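Local coordinates for HmuY protein (Prevotella intermedia, PDB 6R2H) that probably binds heme as a hemophore-like member of the HmuY family, a homologue of Porphyromonas gingivalis HmuY with a different mode of heme coordination, at residues A[80-85]-A[159-164]; A[98-103]-A[155-160]; A[134-139]-A[168-173]. One frame throughout, in Å; residues are numbered along the deposited sequence.

Contact 1 (A[80-85]-A[159-164])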
ATOM      1  N   THR A  80       3.739   2.640  -5.231  1.00 30.72           N
ATOM      2  CA  THR A  80       5.155   2.962  -5.287  1.00 32.18           C
ATOM      3  C   THR A  80       5.329   4.285  -6.025  1.00 35.14           C
ATOM      4  O   THR A  80       4.480   4.688  -6.826  1.00 34.19           O
ATOM      5  CB  THR A  80       5.984   1.841  -5.936  1.00 32.60           C
ATOM      6  OG1 THR A  80       5.711   1.878  -7.340  1.00 33.72           O
ATOM      7  CG2 THR A  80       5.673   0.458  -5.400  1.00 28.02           C
ATOM      8  N   ASN A  81       6.440   4.958  -5.713  1.00 36.95           N
ATOM      9  CA  ASN A  81       6.859   6.160  -6.404  1.00 38.37           C
ATOM     10  C   ASN A  81       7.722   5.750  -7.594  1.00 40.78           C
ATOM     11  O   ASN A  81       8.947   5.700  -7.485  1.00 43.70           O
ATOM     12  CB  ASN A  81       7.617   7.077  -5.446  1.00 36.07           C
ATOM     13  CG  ASN A  81       7.839   8.449  -6.033  1.00 35.88           C
ATOM     14  OD1 ASN A  81       7.510   8.685  -7.189  1.00 38.43           O
ATOM     15  ND2 ASN A  81       8.392   9.356  -5.252  1.00 34.73           N
ATOM     16  N   ASN A  82       7.059   5.418  -8.710  1.00 40.72           N
ATOM     17  CA  ASN A  82       7.713   5.050  -9.954  1.00 43.14           C
ATOM     18  C   ASN A  82       8.577   3.789  -9.758  1.00 42.60           C
ATOM     19  O   ASN A  82       9.756   3.754 -10.130  1.00 43.59           O
ATOM     20  CB  ASN A  82       8.390   6.287 -10.548  1.00 51.78           C
ATOM     21  CG  ASN A  82       8.367   6.356 -12.062  1.00 66.64           C
ATOM     22  OD1 ASN A  82       7.686   5.580 -12.736  1.00 71.98           O
ATOM     23  ND2 ASN A  82       9.115   7.300 -12.612  1.00 74.26           N
ATOM     24  N   GLY A  83       7.972   2.740  -9.180  1.00 38.15           N
ATOM     25  CA  GLY A  83       8.667   1.500  -8.882  1.00 34.58           C
ATOM     26  C   GLY A  83       8.019   0.283  -9.549  1.00 35.01           C
ATOM     27  O   GLY A  83       6.860   0.326  -9.974  1.00 32.46           O
ATOM     28  N   GLU A  84       8.803  -0.803  -9.635  1.00 34.06           N
ATOM     29  CA  GLU A  84       8.344  -2.083 -10.133  1.00 34.38           C
ATOM     30  C   GLU A  84       8.625  -3.126  -9.064  1.00 33.90           C
ATOM     31  O   GLU A  84       9.675  -3.070  -8.429  1.00 33.65           O
ATOM     32  CB  GLU A  84       9.112  -2.441 -11.402  1.00 39.45           C
ATOM     33  CG  GLU A  84       8.794  -1.550 -12.584  1.00 41.80           C
ATOM     34  CD  GLU A  84       9.598  -1.881 -13.826  1.00 44.16           C
ATOM     35  OE1 GLU A  84      10.855  -1.854 -13.752  1.00 45.17           O
ATOM     36  OE2 GLU A  84       8.960  -2.179 -14.860  1.00 50.08           O
ATOM     37  N   VAL A  85       7.688  -4.068  -8.884  1.00 34.57           N
ATOM     38  CA  VAL A  85       7.717  -4.979  -7.747  1.00 33.85           C
ATOM     39  C   VAL A  85       7.682  -6.423  -8.252  1.00 38.02           C
ATOM     40  O   VAL A  85       6.990  -6.733  -9.226  1.00 38.66           O
ATOM     41  CB  VAL A  85       6.556  -4.710  -6.764  1.00 31.09           C
ATOM     42  CG1 VAL A  85       6.531  -5.691  -5.600  1.00 26.68           C
ATOM     43  CG2 VAL A  85       6.571  -3.278  -6.257  1.00 31.35           C
ATOM     44  N   LYS A 159      12.441  -2.185  -7.713  1.00 34.68           N
ATOM     45  CA  LYS A 159      13.326  -1.390  -8.555  1.00 36.59           C
ATOM     46  C   LYS A 159      12.670  -0.027  -8.778  1.00 36.46           C
ATOM     47  O   LYS A 159      11.511   0.028  -9.191  1.00 35.40           O
ATOM     48  CB  LYS A 159      13.310  -1.916  -9.997  1.00 39.65           C
ATOM     49  CG  LYS A 159      14.188  -3.095 -10.394  1.00 41.88           C
ATOM     50  CD  LYS A 159      13.607  -3.773 -11.639  1.00 46.83           C
ATOM     51  CE  LYS A 159      14.566  -4.606 -12.468  1.00 52.63           C
ATOM     52  NZ  LYS A 159      15.217  -3.788 -13.527  1.00 57.91           N
ATOM     53  N   PHE A 160      13.427   1.057  -8.562  1.00 36.63           N
ATOM     54  CA  PHE A 160      12.905   2.396  -8.806  1.00 37.37           C
ATOM     55  C   PHE A 160      13.592   3.018 -10.023  1.00 38.46           C
ATOM     56  O   PHE A 160      14.776   2.787 -10.265  1.00 40.01           O
ATOM     57  CB  PHE A 160      13.058   3.278  -7.564  1.00 36.65           C
ATOM     58  CG  PHE A 160      12.379   2.747  -6.326  1.00 37.00           C
ATOM     59  CD1 PHE A 160      11.010   2.894  -6.137  1.00 36.77           C
ATOM     60  CD2 PHE A 160      13.117   2.090  -5.345  1.00 35.00           C
ATOM     61  CE1 PHE A 160      10.407   2.376  -4.999  1.00 35.65           C
ATOM     62  CE2 PHE A 160      12.510   1.580  -4.207  1.00 32.82           C
ATOM     63  CZ  PHE A 160      11.155   1.739  -4.029  1.00 34.76           C
ATOM     64  N   LYS A 161      12.825   3.832 -10.762  1.00 41.18           N
ATOM     65  CA  LYS A 161      13.262   4.551 -11.952  1.00 43.70           C
ATOM     66  C   LYS A 161      14.539   5.349 -11.677  1.00 42.69           C
ATOM     67  O   LYS A 161      15.328   5.595 -12.590  1.00 41.62           O
ATOM     68  CB  LYS A 161      12.145   5.486 -12.439  1.00 47.02           C
ATOM     69  CG  LYS A 161      12.372   6.144 -13.798  1.00 54.28           C
ATOM     70  CD  LYS A 161      11.640   7.460 -13.978  1.00 66.32           C
ATOM     71  CE  LYS A 161      12.282   8.621 -13.231  1.00 79.43           C
ATOM     72  NZ  LYS A 161      11.438   9.846 -13.244  1.00 80.20           N
ATOM     73  N   ASN A 162      14.724   5.765 -10.418  1.00 40.26           N
ATOM     74  CA  ASN A 162      15.850   6.595 -10.034  1.00 37.74           C
ATOM     75  C   ASN A 162      17.087   5.729  -9.799  1.00 38.50           C
ATOM     76  O   ASN A 162      18.169   6.264  -9.569  1.00 43.17           O
ATOM     77  CB  ASN A 162      15.528   7.441  -8.800  1.00 35.60           C
ATOM     78  CG  ASN A 162      15.373   6.616  -7.539  1.00 36.25           C
ATOM     79  OD1 ASN A 162      15.770   5.455  -7.493  1.00 34.77           O
ATOM     80  ND2 ASN A 162      14.826   7.207  -6.492  1.00 36.11           N
ATOM     81  N   GLY A 163      16.921   4.402  -9.816  1.00 35.16           N
ATOM     82  CA  GLY A 163      18.068   3.514  -9.734  1.00 34.03           C
ATOM     83  C   GLY A 163      18.305   2.962  -8.331  1.00 34.19           C
ATOM     84  O   GLY A 163      19.194   2.144  -8.120  1.00 35.40           O
ATOM     85  N   ASN A 164      17.523   3.406  -7.351  1.00 36.21           N
ATOM     86  CA  ASN A 164      17.572   2.769  -6.044  1.00 37.29           C
ATOM     87  C   ASN A 164      16.724   1.502  -6.089  1.00 38.82           C
ATOM     88  O   ASN A 164      15.956   1.277  -7.029  1.00 41.65           O
ATOM     89  CB  ASN A 164      17.061   3.677  -4.924  1.00 37.07           C
ATOM     90  CG  ASN A 164      17.856   4.953  -4.792  1.00 37.28           C
ATOM     91  OD1 ASN A 164      19.062   4.962  -5.053  1.00 38.50           O
ATOM     92  ND2 ASN A 164      17.188   6.018  -4.381  1.00 36.19           N
TER
HETATM   93  O   HOH W   1      13.356  -2.506 -15.295  1.00 34.02           O

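Contact 2 (A[98-103]-A[155-160])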
ATOM      1  N   ALA A  98      20.777  -8.742  -3.344  1.00 41.13           N
ATOM      2  CA  ALA A  98      20.562  -8.079  -4.617  1.00 42.74           C
ATOM      3  C   ALA A  98      19.216  -8.536  -5.173  1.00 45.57           C
ATOM      4  O   ALA A  98      18.703  -9.585  -4.780  1.00 46.43           O
ATOM      5  CB  ALA A  98      21.696  -8.406  -5.556  1.00 43.56           C
ATOM      6  N   LEU A  99      18.662  -7.737  -6.093  1.00 44.89           N
ATOM      7  CA  LEU A  99      17.418  -8.044  -6.774  1.00 42.34           C
ATOM      8  C   LEU A  99      17.657  -9.151  -7.798  1.00 46.13           C
ATOM      9  O   LEU A  99      18.614  -9.087  -8.569  1.00 43.76           O
ATOM     10  CB  LEU A  99      16.936  -6.770  -7.469  1.00 39.91           C
ATOM     11  CG  LEU A  99      16.045  -5.857  -6.637  1.00 39.65           C
ATOM     12  CD1 LEU A  99      16.783  -5.340  -5.421  1.00 39.53           C
ATOM     13  CD2 LEU A  99      15.563  -4.704  -7.487  1.00 42.24           C
ATOM     14  N   PRO A 100      16.821 -10.217  -7.806  1.00 46.68           N
ATOM     15  CA  PRO A 100      16.896 -11.240  -8.848  1.00 47.04           C
ATOM     16  C   PRO A 100      16.175 -10.814 -10.122  1.00 48.59           C
ATOM     17  O   PRO A 100      15.407  -9.853 -10.112  1.00 52.96           O
ATOM     18  CB  PRO A 100      16.146 -12.406  -8.198  1.00 49.96           C
ATOM     19  CG  PRO A 100      15.112 -11.734  -7.331  1.00 47.71           C
ATOM     20  CD  PRO A 100      15.807 -10.508  -6.780  1.00 46.23           C
ATOM     21  N   ALA A 101      16.436 -11.536 -11.218  1.00 52.45           N
ATOM     22  CA  ALA A 101      15.693 -11.333 -12.452  1.00 55.25           C
ATOM     23  C   ALA A 101      14.299 -11.942 -12.299  1.00 54.04           C
ATOM     24  O   ALA A 101      14.099 -12.849 -11.487  1.00 52.96           O
ATOM     25  CB  ALA A 101      16.440 -11.912 -13.626  1.00 55.62           C
ATOM     26  N   GLY A 102      13.345 -11.413 -13.074  1.00 52.70           N
ATOM     27  CA  GLY A 102      11.971 -11.891 -13.037  1.00 53.94           C
ATOM     28  C   GLY A 102      10.992 -10.859 -13.591  1.00 52.20           C
ATOM     29  O   GLY A 102      11.403  -9.893 -14.228  1.00 50.09           O
ATOM     30  N   ASN A 103       9.698 -11.083 -13.345  1.00 53.12           N
ATOM     31  CA  ASN A 103       8.674 -10.225 -13.914  1.00 59.46           C
ATOM     32  C   ASN A 103       8.229  -9.185 -12.891  1.00 59.72           C
ATOM     33  O   ASN A 103       7.421  -9.467 -12.003  1.00 67.35           O
ATOM     34  CB  ASN A 103       7.556 -11.041 -14.568  1.00 63.67           C
ATOM     35  CG  ASN A 103       8.109 -11.902 -15.685  1.00 65.50           C
ATOM     36  OD1 ASN A 103       7.648 -13.020 -15.905  1.00 66.58           O
ATOM     37  ND2 ASN A 103       9.125 -11.404 -16.378  1.00 63.88           N
ATOM     38  N   VAL A 155      10.029 -12.192   0.523  1.00 31.92           N
ATOM     39  CA  VAL A 155      10.743 -10.947   0.303  1.00 31.84           C
ATOM     40  C   VAL A 155      10.246 -10.355  -1.011  1.00 30.66           C
ATOM     41  O   VAL A 155      10.196 -11.053  -2.017  1.00 29.11           O
ATOM     42  CB  VAL A 155      12.276 -11.139   0.308  1.00 32.73           C
ATOM     43  CG1 VAL A 155      12.995  -9.839  -0.017  1.00 30.97           C
ATOM     44  CG2 VAL A 155      12.780 -11.699   1.633  1.00 33.76           C
ATOM     45  N   PHE A 156       9.857  -9.077  -0.975  1.00 28.71           N
ATOM     46  CA  PHE A 156       9.483  -8.341  -2.168  1.00 29.71           C
ATOM     47  C   PHE A 156      10.699  -7.562  -2.662  1.00 30.55           C
ATOM     48  O   PHE A 156      11.361  -6.887  -1.879  1.00 32.26           O
ATOM     49  CB  PHE A 156       8.323  -7.384  -1.867  1.00 29.33           C
ATOM     50  CG  PHE A 156       7.011  -8.069  -1.604  1.00 31.11           C
ATOM     51  CD1 PHE A 156       6.737  -8.629  -0.367  1.00 31.37           C
ATOM     52  CD2 PHE A 156       6.059  -8.168  -2.608  1.00 31.41           C
ATOM     53  CE1 PHE A 156       5.529  -9.272  -0.139  1.00 32.45           C
ATOM     54  CE2 PHE A 156       4.857  -8.819  -2.384  1.00 30.76           C
ATOM     55  CZ  PHE A 156       4.593  -9.364  -1.148  1.00 31.60           C
ATOM     56  N   ALA A 157      10.964  -7.640  -3.971  1.00 30.94           N
ATOM     57  CA  ALA A 157      12.006  -6.864  -4.624  1.00 29.49           C
ATOM     58  C   ALA A 157      11.374  -5.665  -5.322  1.00 29.73           C
ATOM     59  O   ALA A 157      10.354  -5.821  -5.985  1.00 32.39           O
ATOM     60  CB  ALA A 157      12.733  -7.740  -5.614  1.00 29.37           C
ATOM     61  N   VAL A 158      11.982  -4.478  -5.153  1.00 32.44           N
ATOM     62  CA  VAL A 158      11.490  -3.218  -5.710  1.00 33.38           C
ATOM     63  C   VAL A 158      12.634  -2.473  -6.411  1.00 34.53           C
ATOM     64  O   VAL A 158      13.645  -2.170  -5.771  1.00 33.82           O
ATOM     65  CB  VAL A 158      10.840  -2.316  -4.637  1.00 33.32           C
ATOM     66  CG1 VAL A 158       9.871  -1.322  -5.252  1.00 32.03           C
ATOM     67  CG2 VAL A 158      10.131  -3.119  -3.565  1.00 37.36           C
ATOM     68  N   LYS A 159      12.441  -2.185  -7.713  1.00 34.68           N
ATOM     69  CA  LYS A 159      13.326  -1.390  -8.555  1.00 36.59           C
ATOM     70  C   LYS A 159      12.670  -0.027  -8.778  1.00 36.46           C
ATOM     71  O   LYS A 159      11.511   0.028  -9.191  1.00 35.40           O
ATOM     72  CB  LYS A 159      13.310  -1.916  -9.997  1.00 39.65           C
ATOM     73  CG  LYS A 159      14.188  -3.095 -10.394  1.00 41.88           C
ATOM     74  CD  LYS A 159      13.607  -3.773 -11.639  1.00 46.83           C
ATOM     75  CE  LYS A 159      14.566  -4.606 -12.468  1.00 52.63           C
ATOM     76  NZ  LYS A 159      15.217  -3.788 -13.527  1.00 57.91           N
ATOM     77  N   PHE A 160      13.427   1.057  -8.562  1.00 36.63           N
ATOM     78  CA  PHE A 160      12.905   2.396  -8.806  1.00 37.37           C
ATOM     79  C   PHE A 160      13.592   3.018 -10.023  1.00 38.46           C
ATOM     80  O   PHE A 160      14.776   2.787 -10.265  1.00 40.01           O
ATOM     81  CB  PHE A 160      13.058   3.278  -7.564  1.00 36.65           C
ATOM     82  CG  PHE A 160      12.379   2.747  -6.326  1.00 37.00           C
ATOM     83  CD1 PHE A 160      11.010   2.894  -6.137  1.00 36.77           C
ATOM     84  CD2 PHE A 160      13.117   2.090  -5.345  1.00 35.00           C
ATOM     85  CE1 PHE A 160      10.407   2.376  -4.999  1.00 35.65           C
ATOM     86  CE2 PHE A 160      12.510   1.580  -4.207  1.00 32.82           C
ATOM     87  CZ  PHE A 160      11.155   1.739  -4.029  1.00 34.76           C
TER

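Contact 3 (A[134-139]-A[168-173])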
ATOM      1  N   GLY A 134      -0.148  -3.921  -7.749  1.00 32.39           N
ATOM      2  CA  GLY A 134      -0.863  -5.163  -7.512  1.00 31.22           C
ATOM      3  C   GLY A 134       0.004  -6.208  -6.812  1.00 33.19           C
ATOM      4  O   GLY A 134      -0.481  -6.948  -5.955  1.00 34.40           O
ATOM      5  N   GLU A 135       1.291  -6.261  -7.191  1.00 34.35           N
ATOM      6  CA  GLU A 135       2.229  -7.235  -6.653  1.00 31.61           C
ATOM      7  C   GLU A 135       2.482  -6.946  -5.176  1.00 32.18           C
ATOM      8  O   GLU A 135       2.338  -7.828  -4.337  1.00 34.25           O
ATOM      9  CB  GLU A 135       3.527  -7.229  -7.468  1.00 32.34           C
ATOM     10  CG  GLU A 135       4.430  -8.424  -7.231  1.00 33.95           C
ATOM     11  CD  GLU A 135       3.987  -9.755  -7.813  1.00 34.90           C
ATOM     12  OE1 GLU A 135       2.817  -9.864  -8.225  1.00 36.50           O
ATOM     13  OE2 GLU A 135       4.813 -10.687  -7.809  1.00 37.84           O
ATOM     14  N   MET A 136       2.870  -5.707  -4.860  1.00 32.32           N
ATOM     15  CA  MET A 136       3.171  -5.396  -3.474  1.00 35.21           C
ATOM     16  C   MET A 136       1.928  -5.630  -2.616  1.00 34.94           C
ATOM     17  O   MET A 136       2.045  -6.004  -1.447  1.00 35.76           O
ATOM     18  CB  MET A 136       3.668  -3.963  -3.287  1.00 38.18           C
ATOM     19  CG  MET A 136       4.135  -3.717  -1.860  1.00 44.01           C
ATOM     20  SD  MET A 136       5.302  -2.355  -1.725  1.00 48.50           S
ATOM     21  CE  MET A 136       6.805  -3.216  -2.194  1.00 48.09           C
ATOM     22  N   GLY A 137       0.753  -5.424  -3.226  1.00 33.76           N
ATOM     23  CA  GLY A 137      -0.536  -5.628  -2.587  1.00 33.52           C
ATOM     24  C   GLY A 137      -0.675  -7.035  -2.010  1.00 33.62           C
ATOM     25  O   GLY A 137      -1.494  -7.253  -1.123  1.00 35.13           O
ATOM     26  N   LYS A 138       0.165  -7.969  -2.476  1.00 33.82           N
ATOM     27  CA  LYS A 138       0.093  -9.354  -2.044  1.00 32.08           C
ATOM     28  C   LYS A 138       0.735  -9.559  -0.671  1.00 31.99           C
ATOM     29  O   LYS A 138       0.767 -10.682  -0.169  1.00 32.91           O
ATOM     30  CB  LYS A 138       0.767 -10.273  -3.067  1.00 33.02           C
ATOM     31  CG  LYS A 138       0.056 -10.442  -4.403  1.00 31.94           C
ATOM     32  CD  LYS A 138       0.909 -11.229  -5.360  1.00 34.73           C
ATOM     33  CE  LYS A 138       0.359 -11.295  -6.766  1.00 38.24           C
ATOM     34  NZ  LYS A 138       1.019 -12.384  -7.529  1.00 47.31           N
ATOM     35  N   TRP A 139       1.240  -8.491  -0.047  1.00 32.25           N
ATOM     36  CA  TRP A 139       1.930  -8.637   1.229  1.00 35.36           C
ATOM     37  C   TRP A 139       1.018  -9.226   2.313  1.00 38.64           C
ATOM     38  O   TRP A 139       1.492  -9.797   3.301  1.00 42.14           O
ATOM     39  CB  TRP A 139       2.572  -7.311   1.657  1.00 35.17           C
ATOM     40  CG  TRP A 139       1.625  -6.269   2.168  1.00 33.03           C
ATOM     41  CD1 TRP A 139       0.832  -5.443   1.420  1.00 33.01           C
ATOM     42  CD2 TRP A 139       1.347  -5.948   3.543  1.00 31.66           C
ATOM     43  NE1 TRP A 139       0.075  -4.635   2.229  1.00 33.27           N
ATOM     44  CE2 TRP A 139       0.376  -4.916   3.538  1.00 32.36           C
ATOM     45  CE3 TRP A 139       1.816  -6.425   4.771  1.00 30.95           C
ATOM     46  CZ2 TRP A 139      -0.122  -4.350   4.713  1.00 31.25           C
ATOM     47  CZ3 TRP A 139       1.325  -5.862   5.931  1.00 32.80           C
ATOM     48  CH2 TRP A 139       0.370  -4.838   5.900  1.00 30.56           C
ATOM     49  N   ILE A 168      12.194  -6.180   0.798  1.00 28.65           N
ATOM     50  CA  ILE A 168      11.284  -5.913   1.903  1.00 30.20           C
ATOM     51  C   ILE A 168      10.636  -7.227   2.337  1.00 32.44           C
ATOM     52  O   ILE A 168      10.130  -7.976   1.502  1.00 32.19           O
ATOM     53  CB  ILE A 168      10.216  -4.863   1.489  1.00 29.25           C
ATOM     54  CG1 ILE A 168      10.836  -3.561   0.972  1.00 29.77           C
ATOM     55  CG2 ILE A 168       9.184  -4.609   2.581  1.00 25.70           C
ATOM     56  CD1 ILE A 168       9.883  -2.721   0.152  1.00 30.52           C
ATOM     57  N   LYS A 169      10.612  -7.480   3.649  1.00 32.48           N
ATOM     58  CA  LYS A 169       9.854  -8.595   4.190  1.00 33.95           C
ATOM     59  C   LYS A 169       8.889  -8.057   5.243  1.00 34.19           C
ATOM     60  O   LYS A 169       9.322  -7.435   6.211  1.00 35.57           O
ATOM     61  CB  LYS A 169      10.819  -9.644   4.753  1.00 35.23           C
ATOM     62  CG  LYS A 169      10.196 -10.796   5.533  1.00 35.42           C
ATOM     63  CD  LYS A 169      11.250 -11.683   6.155  1.00 34.90           C
ATOM     64  CE  LYS A 169      10.677 -12.824   6.969  1.00 35.29           C
ATOM     65  NZ  LYS A 169       9.862 -13.712   6.110  1.00 36.81           N
ATOM     66  N   PHE A 170       7.588  -8.297   5.035  1.00 33.48           N
ATOM     67  CA  PHE A 170       6.538  -7.784   5.904  1.00 31.55           C
ATOM     68  C   PHE A 170       6.441  -8.614   7.183  1.00 33.08           C
ATOM     69  O   PHE A 170       6.603  -9.829   7.159  1.00 32.14           O
ATOM     70  CB  PHE A 170       5.229  -7.651   5.122  1.00 28.49           C
ATOM     71  CG  PHE A 170       5.278  -6.556   4.087  1.00 27.69           C
ATOM     72  CD1 PHE A 170       4.938  -5.247   4.413  1.00 26.13           C
ATOM     73  CD2 PHE A 170       5.712  -6.820   2.791  1.00 28.29           C
ATOM     74  CE1 PHE A 170       4.999  -4.234   3.465  1.00 25.42           C
ATOM     75  CE2 PHE A 170       5.781  -5.807   1.838  1.00 27.04           C
ATOM     76  CZ  PHE A 170       5.430  -4.514   2.182  1.00 26.64           C
ATOM     77  N   LYS A 171       6.182  -7.932   8.302  1.00 37.42           N
ATOM     78  CA  LYS A 171       6.048  -8.571   9.607  1.00 40.35           C
ATOM     79  C   LYS A 171       4.588  -8.619  10.072  1.00 38.25           C
ATOM     80  O   LYS A 171       4.094  -9.698  10.349  1.00 38.24           O
ATOM     81  CB  LYS A 171       6.957  -7.926  10.661  1.00 43.26           C
ATOM     82  CG  LYS A 171       8.432  -7.782  10.299  1.00 52.51           C
ATOM     83  CD  LYS A 171       9.285  -9.016  10.578  1.00 59.88           C
ATOM     84  CE  LYS A 171       9.191 -10.082   9.500  1.00 66.72           C
ATOM     85  NZ  LYS A 171       9.390 -11.460  10.023  1.00 71.49           N
ATOM     86  N   ASP A 172       3.893  -7.476  10.167  1.00 39.19           N
ATOM     87  CA  ASP A 172       2.585  -7.438  10.824  1.00 40.14           C
ATOM     88  C   ASP A 172       1.629  -6.505  10.080  1.00 39.09           C
ATOM     89  O   ASP A 172       2.081  -5.506   9.509  1.00 36.77           O
ATOM     90  CB  ASP A 172       2.662  -6.917  12.266  1.00 48.30           C
ATOM     91  CG  ASP A 172       3.705  -7.568  13.153  1.00 59.87           C
ATOM     92  OD1 ASP A 172       3.426  -8.671  13.662  1.00 63.58           O
ATOM     93  OD2 ASP A 172       4.771  -6.939  13.351  1.00 67.43           O
ATOM     94  N   ASN A 173       0.315  -6.814  10.131  1.00 34.87           N
ATOM     95  CA  ASN A 173      -0.714  -5.940   9.578  1.00 32.86           C
ATOM     96  C   ASN A 173      -1.682  -5.485  10.670  1.00 34.41           C
ATOM     97  O   ASN A 173      -2.653  -4.775  10.393  1.00 32.47           O
ATOM     98  CB  ASN A 173      -1.450  -6.560   8.387  1.00 32.44           C
ATOM     99  CG  ASN A 173      -2.279  -7.778   8.757  1.00 37.30           C
ATOM    100  OD1 ASN A 173      -1.876  -8.578   9.601  1.00 36.59           O
ATOM    101  ND2 ASN A 173      -3.455  -7.923   8.155  1.00 36.55           N
TER

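Contact 1 (A[80-85]-A[159-164])
Glu-84 and Lys-159 both set CG beside the backbone N and anti to the carbonyl carbon (chi1 -68° and -83°), which sends the two chains out over the same face of the sheet. There they pass each other at a slant, with Glu-84 OE1 4.0 Å from Lys-159 CD. The lysine then bends at its last torsion, leaving NZ 4.8 Å from Glu-84 OE1, too far for a direct salt bridge. One water fills the gap, donating to Glu-84 OE1 and accepting from Lys-159 NZ, so the two opposite charges are joined through a water bridge.

Beneath these side chains the backbones pair. Glu-84 and Lys-159 form an antiparallel hydrogen-bonded pair: Glu-84 N gives to Lys-159 O at 2.9 Å and Lys-159 N gives to Glu-84 O at 3.0 Å. Next comes the non-hydrogen-bonded pair Gly-83 and Phe-160, whose CA atoms approach to 4.3 Å. Gly-83 has no side chain to meet the Phe-160 ring, and its CA lies 3.9 Å from Phe-160 CD1. The same glycine CA makes a CA-H...O contact with Lys-159 O. Lys-161 N donates to Asn-82 O at 3.1 Å, one residue beyond the pair.

On the face carrying the Phe-160 ring, that ring also touches Asp-70 from a neighbouring loop. The chain leaves the pairing by a type I beta turn from Phe-160 to Gly-163, overlapped by an Asx turn in which Asn-162 OD1 accepts from Asn-164 N. The arrangement is the end of an antiparallel strand pair, 83-87 with 155-160, inside the large beta sheet of the HmuY fold.

Contact 2 (A[98-103]-A[155-160])
Leu-99 meets Ala-157 where the loop joining strands 83-87 and 105-115 lies over strand 155-160 of the large antiparallel sheet of the HmuY fold. The contact is mainly apolar and small, burying 168 Å² over both sides. The CA atoms of Leu-99 and Ala-157 come to 5.9 Å, with no beta pairing: the loop rests on the sheet through side chains.

The close part is the leucine. Its CG, anti to the carbonyl carbon (chi1 -89°), reaches down to Ala-157 CB, alanine's whole side chain, at 3.9 Å. From there the two methyl branches part company, and CD2 is the one that runs on along the strand. Leu-99 CD2 comes to 3.6 Å from the backbone oxygen Val-158 O. Tyr-104 touches both Leu-99 and Ala-157, and Leu-99 also touches Ala-165 and Leu-167 of strand 165-174.

The looser part lies toward the loop's continuation. Pro-100 brings only its CD near Ala-157 CB, at 4.3 Å, and its carbonyl O is hydrogen-bonded to Tyr-104 OH. Ala-101 directs its CB away from the strand, and the exposed loop through Gly-102 and Asn-103 makes no contact with 155-160. Lys-159 bounds the other margin: it is an exposed residue, yet the aliphatic beginning of its chain contributes to the packing, crossing the leucine at a slant with Lys-159 CG 3.6 Å from Leu-99 CD2.

Contact 3 (A[134-139]-A[168-173])
Trp-139 meets Phe-170 in a geometry that is neither a stack nor a T-shape: the five-membered ring of the indole and the phenyl ring have centroids 4.5 Å apart and planes inclined at 36°. A CH-pi contact comes from the tryptophan's CB, which stands over one phenyl face 3.6 Å from the centroid of the Phe-170 ring and 22° off its normal. Trp-139 takes the crowded first torsion, with CG between the backbone N and the carbonyl carbon (chi1 75°). This swings the indole past the phenyl ring, and Trp-139 CE3 comes to 3.4 Å from Phe-170 CD1.

The phenyl ring is sandwiched, for its opposite face is met by Ile-168 CG2 of its own strand. Met-136 reaches the same group from the short 3-10 segment 136-138. Its CG lies 4.3 Å from Phe-170 CZ, and its chain, bent at the last torsion, brings CE to 3.9 Å from Ile-168 CD1, the two side chains crossing at about a right angle.

Farther along the indole, the benzo end meets the strand where it turns a corner. Trp-139 CZ3 lies 3.7 Å from Asp-172 O, which sits at the ring edge, while Trp-139 CH2 is 3.5 Å from Asn-173 CB. At the pyrrole end, NE1 donates to Thr-76 O outside the two segments, which gives this buried N-H a partner and helps fix the indole's rotation. Phe-156 and Phe-185 extend the aromatic cluster around Phe-170. Mostly apolar and CH-pi contacts, with one carbonyl O at the indole edge, therefore join loop to strand, implying cohesion by burial and shape, with the polar tryptophan N-H satisfied by a third part of the chain.

The three contacts gather around neighbouring strands of the large antiparallel sheet, in the order 165-174, 155-160, 83-87. Contacts 1 and 2 share strand 155-160, with centres about 10 Å apart; contact 3 lies on adjacent strand 165-174, its centre about 16 Å from that of contact 1 and 14 Å from that of contact 2. Along the chain, 80-85, 98-103 and 134-139 all precede their partners, and contact 3 interleaves with the other two. The centre of contact 3, a buried one, lies about 8 Å from the chain's centre, whereas contacts 1 and 2 are partly buried. Val-158 and Phe-156 touch Met-136 and Trp-139, so loop 134-139 packs against residues of both strands.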